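Local atomic coordinates of hypothetical protein (Fusobacterium nucleatum subsp. nucleatum, PDB entry 2GSL), a protein that might be a ribonuclease of the MrnC family that takes part in RNA processing. Residues A[18-23]-A[103-108]; A[57-62]-A[98-103]. All blocks are in the same frame, centred on the assembly; numbering follows the deposited sequence.

Interaction 1. Residues A[18-23]-A[103-108]; sequences LAFLGD and EAIIGA. With MG (magnesium ion), chain G.
Gly22 and Gly107 let two helices cross almost backbone to backbone. Their CA atoms are 3.7 Å apart. The short helical axes come within 6.6 Å and cross at 80°. Neither residue has a side chain to hold the helices apart. The CA of Gly22 also makes a CA-H...O contact with the carbonyl oxygen of Glu103. One turn back, Ala19 lies beside Ala104 and Leu18 CB rests 3.6 Å from Ala104 O. Leu21 CD2 reaches Gly107 O.

The crossing joins helix 15-34 to helix 93-111 in the all-helical ribonuclease III domain, and its end carries the acidic metal site. Asp23, the probable active-site residue, and Glu103 run side by side in the same direction, their carboxylate planes 64° apart. Asp23 OD1 is 2.4 Å from the magnesium ion and Glu103 OE1 is 2.3 Å from it. The two oxygens lie 2.7 Å apart, both bound to the ion. The Asp23 carboxylate extends opposite the backbone N (chi1 176°), toward the ion. Three waters also bind the ion. Water 1 donates a 2.8 Å hydrogen bond to Glu103 OE2. Asp23 OD2 forms a salt bridge with Arg31 of the second subunit.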
# COMPACT_ATOMS: atom_id res chain seq x y z
N LEU A 18 8.99 4.65 9.12
CA LEU A 18 8.75 5.28 7.84
C LEU A 18 8.81 4.23 6.74
O LEU A 18 7.93 4.15 5.89
CB LEU A 18 9.79 6.37 7.58
CG LEU A 18 9.84 7.51 8.61
CD1 LEU A 18 11.13 8.28 8.42
CD2 LEU A 18 8.62 8.44 8.46
N ALA A 19 9.85 3.41 6.77
CA ALA A 19 10.04 2.36 5.77
C ALA A 19 8.83 1.43 5.71
O ALA A 19 8.54 0.82 4.68
CB ALA A 19 11.29 1.55 6.10
N PHE A 20 8.13 1.31 6.84
CA PHE A 20 6.95 0.46 6.95
C PHE A 20 5.83 1.10 6.14
O PHE A 20 5.12 0.43 5.37
CB PHE A 20 6.53 0.35 8.42
CG PHE A 20 5.41 -0.64 8.68
CD1 PHE A 20 5.49 -1.94 8.18
CD2 PHE A 20 4.31 -0.28 9.45
CE1 PHE A 20 4.48 -2.86 8.45
CE2 PHE A 20 3.30 -1.19 9.72
CZ PHE A 20 3.38 -2.49 9.23
N LEU A 21 5.67 2.40 6.32
CA LEU A 21 4.67 3.15 5.61
C LEU A 21 5.11 3.25 4.15
O LEU A 21 4.33 2.99 3.24
CB LEU A 21 4.53 4.54 6.24
CG LEU A 21 3.75 5.60 5.46
CD1 LEU A 21 2.30 5.16 5.33
CD2 LEU A 21 3.85 6.93 6.16
N GLY A 22 6.38 3.62 3.95
CA GLY A 22 6.92 3.74 2.60
C GLY A 22 6.70 2.51 1.73
O GLY A 22 6.41 2.63 0.55
N ASP A 23 6.84 1.34 2.34
CA ASP A 23 6.66 0.06 1.66
C ASP A 23 5.26 -0.04 1.05
O ASP A 23 5.11 -0.37 -0.13
CB ASP A 23 6.89 -1.09 2.66
CG ASP A 23 6.64 -2.47 2.05
OD1 ASP A 23 7.35 -2.84 1.10
OD2 ASP A 23 5.74 -3.18 2.54
N GLU A 103 12.48 3.20 1.16
CA GLU A 103 11.10 3.19 1.65
C GLU A 103 10.92 4.18 2.80
O GLU A 103 9.80 4.57 3.13
CB GLU A 103 10.69 1.79 2.13
CG GLU A 103 10.82 0.71 1.09
CD GLU A 103 10.17 -0.60 1.49
OE1 GLU A 103 9.39 -1.13 0.67
OE2 GLU A 103 10.44 -1.10 2.61
N ALA A 104 12.02 4.58 3.42
CA ALA A 104 11.97 5.51 4.52
C ALA A 104 11.74 6.90 3.95
O ALA A 104 10.92 7.66 4.45
CB ALA A 104 13.27 5.47 5.31
N ILE A 105 12.48 7.22 2.89
CA ILE A 105 12.33 8.51 2.24
C ILE A 105 10.92 8.63 1.65
O ILE A 105 10.25 9.63 1.85
CB ILE A 105 13.36 8.68 1.12
CG1 ILE A 105 14.76 8.74 1.74
CG2 ILE A 105 13.05 9.93 0.32
CD1 ILE A 105 15.87 8.69 0.72
N ILE A 106 10.48 7.60 0.92
CA ILE A 106 9.15 7.62 0.33
C ILE A 106 8.14 7.83 1.46
O ILE A 106 7.24 8.65 1.36
CB ILE A 106 8.81 6.27 -0.44
CG1 ILE A 106 9.69 6.11 -1.68
CG2 ILE A 106 7.37 6.29 -0.95
CD1 ILE A 106 9.36 7.09 -2.80
N GLY A 107 8.29 7.08 2.55
CA GLY A 107 7.38 7.21 3.66
C GLY A 107 7.35 8.63 4.21
O GLY A 107 6.28 9.15 4.54
N ALA A 108 8.52 9.25 4.28
CA ALA A 108 8.63 10.61 4.80
C ALA A 108 7.95 11.64 3.90
O ALA A 108 7.17 12.46 4.36
CB ALA A 108 10.09 10.96 5.00
MG MG G . 9.66 -3.45 0.85
O HOH W 1 9.56 -3.67 3.12
O HOH W 2 8.68 -3.46 -1.29
O HOH W 3 8.93 -5.67 1.03

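Interaction 2. Residues A[57-62]-A[98-103]; sequences QSLIYK and EATALE. With MG (magnesium ion), chain G.
The helical segments 57-62 and 98-103 cross at 67°, with axes 8.0 Å apart at the closest, and with Ser58 nearest Ala99 and Tyr61 nearest Leu102 along the backbones. Tyr61 lies against Glu98, Ala101 and Leu102. The Tyr61 ring swings out opposite its main-chain nitrogen (chi1 175°), and this brings the ring against Glu98 and Ala101. Glu98 CA sits over one ring face. The Glu98 side chain crosses the Tyr61 side chain at about a right angle, with Glu98 CG 3.6 Å from Tyr61 CD1. Ala101 CB comes obliquely to Tyr61 CE2, across the ring from CD1, at 3.6 Å. Beyond Tyr61 CB, which packs on Leu102 CB, Leu102 CD2 meets Ile60 CG2 at 3.7 Å. Ile60 goes on to touch helix 115-127, and Leu102 also packs on Trp26 of helix 15-34.

Two polar pairs lie apart from this apolar cluster, with Ala99 between them. At the first, Ser58 OG donates a 2.8 Å hydrogen bond to Glu98 OE2, nearly in line with the CD-OE2 bond. The aliphatic part of Lys62 runs past the same carboxylate. Lys62 NZ stays 4.4 Å from Glu98 OE2, too far for a salt bridge. Glu98 OE1 has its salt bridge with Lys80 of helix 70-80. At the second, Gln57 reaches out to Glu103. NE2 of Gln57 makes a weak hydrogen bond to Glu103 OE1 (3.3 Å). The amide and carboxylate planes are nearly perpendicular, at 86°.

The chemistry differs between the two pairs. Buried Glu98 has each oxygen satisfied, OE1 by Lys80 and OE2 by Ser58, which would favour its charged form. Gln57 gives the metal-binding oxygen of Glu103 a second-shell donor, although a weak one.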
# COMPACT_ATOMS: atom_id res chain seq x y z
N GLN A 57 14.57 -1.56 -5.49
CA GLN A 57 14.50 -0.31 -4.74
C GLN A 57 15.92 0.22 -4.52
O GLN A 57 16.15 1.44 -4.53
CB GLN A 57 13.81 -0.52 -3.41
CG GLN A 57 12.73 -1.54 -3.47
CD GLN A 57 11.72 -1.37 -2.37
OE1 GLN A 57 11.01 -0.36 -2.34
NE2 GLN A 57 11.63 -2.34 -1.47
N SER A 58 16.88 -0.69 -4.34
CA SER A 58 18.28 -0.32 -4.12
C SER A 58 18.87 0.43 -5.32
O SER A 58 19.66 1.36 -5.15
CB SER A 58 19.13 -1.58 -3.84
OG SER A 58 20.51 -1.24 -3.70
N LEU A 59 18.50 0.01 -6.52
CA LEU A 59 19.00 0.70 -7.70
C LEU A 59 18.38 2.08 -7.70
O LEU A 59 19.05 3.06 -8.02
CB LEU A 59 18.59 -0.03 -8.98
CG LEU A 59 19.34 -1.32 -9.31
CD1 LEU A 59 18.84 -1.87 -10.64
CD2 LEU A 59 20.84 -1.03 -9.38
N ILE A 60 17.11 2.14 -7.32
CA ILE A 60 16.43 3.42 -7.27
C ILE A 60 17.16 4.35 -6.33
O ILE A 60 17.62 5.42 -6.72
CB ILE A 60 14.97 3.28 -6.79
CG1 ILE A 60 14.16 2.48 -7.81
CG2 ILE A 60 14.35 4.66 -6.59
CD1 ILE A 60 14.06 3.15 -9.16
N TYR A 61 17.28 3.93 -5.07
CA TYR A 61 17.96 4.75 -4.07
C TYR A 61 19.30 5.27 -4.60
O TYR A 61 19.53 6.47 -4.63
CB TYR A 61 18.14 3.95 -2.77
CG TYR A 61 18.95 4.65 -1.71
CD1 TYR A 61 20.33 4.57 -1.70
CD2 TYR A 61 18.33 5.42 -0.72
CE1 TYR A 61 21.08 5.23 -0.74
CE2 TYR A 61 19.07 6.09 0.25
CZ TYR A 61 20.45 5.99 0.23
OH TYR A 61 21.22 6.68 1.15
N LYS A 62 20.17 4.38 -5.05
CA LYS A 62 21.46 4.80 -5.55
C LYS A 62 21.41 5.74 -6.75
O LYS A 62 22.36 6.48 -7.00
CB LYS A 62 22.33 3.58 -5.84
CG LYS A 62 22.58 2.78 -4.58
CD LYS A 62 23.15 1.40 -4.85
CE LYS A 62 24.58 1.45 -5.32
NZ LYS A 62 25.15 0.08 -5.36
N GLU A 98 19.64 -0.07 1.76
CA GLU A 98 19.25 0.97 0.82
C GLU A 98 17.80 0.82 0.41
O GLU A 98 17.15 1.78 0.02
CB GLU A 98 20.16 0.94 -0.40
CG GLU A 98 21.53 1.54 -0.16
CD GLU A 98 22.53 1.16 -1.22
OE1 GLU A 98 23.67 1.69 -1.20
OE2 GLU A 98 22.18 0.31 -2.08
N ALA A 99 17.28 -0.40 0.52
CA ALA A 99 15.89 -0.66 0.17
C ALA A 99 14.99 -0.05 1.24
O ALA A 99 13.89 0.45 0.95
CB ALA A 99 15.65 -2.16 0.08
N THR A 100 15.46 -0.10 2.48
CA THR A 100 14.74 0.45 3.62
C THR A 100 14.88 1.96 3.62
O THR A 100 13.95 2.69 3.93
CB THR A 100 15.32 -0.09 4.91
OG1 THR A 100 15.27 -1.52 4.88
CG2 THR A 100 14.52 0.43 6.10
N ALA A 101 16.08 2.42 3.29
CA ALA A 101 16.33 3.84 3.25
C ALA A 101 15.41 4.46 2.21
O ALA A 101 14.86 5.55 2.40
CB ALA A 101 17.80 4.11 2.91
N LEU A 102 15.25 3.76 1.09
CA LEU A 102 14.39 4.23 0.02
C LEU A 102 12.94 4.26 0.51
O LEU A 102 12.24 5.26 0.32
CB LEU A 102 14.53 3.33 -1.22
CG LEU A 102 13.81 3.56 -2.57
CD1 LEU A 102 12.39 3.05 -2.50
CD2 LEU A 102 13.85 5.01 -2.96
N GLU A 103 12.48 3.20 1.16
CA GLU A 103 11.10 3.19 1.65
C GLU A 103 10.92 4.18 2.80
O GLU A 103 9.80 4.57 3.13
CB GLU A 103 10.69 1.79 2.13
CG GLU A 103 10.82 0.71 1.09
CD GLU A 103 10.17 -0.60 1.49
OE1 GLU A 103 9.39 -1.13 0.67
OE2 GLU A 103 10.44 -1.10 2.61
MG MG G . 9.66 -3.45 0.85
O HOH W 1 9.56 -3.67 3.12
O HOH W 2 8.68 -3.46 -1.29
O HOH W 3 8.93 -5.67 1.03

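How the interactions relate
Interactions 1 and 2 share Glu103 and use successive turns of helix 93-111, with centres about 10 Å apart. Interaction 1 sets helix 15-34 across the later turns. Interaction 2 sets helix 54-64 across the earlier ones. The magnesium ion lies where the three helices meet. Interaction 1 supplies both protein ligands, while interaction 2 adds second-shell Gln57. The contacts also touch directly. Ala19 CB of interaction 1 is 3.4 Å from Thr100 CG2 of interaction 2, and Ile105 CD1 is 4.1 Å from Tyr61 CE2. All four segments belong to the ribonuclease III domain. Interaction 1 alone reaches the second subunit.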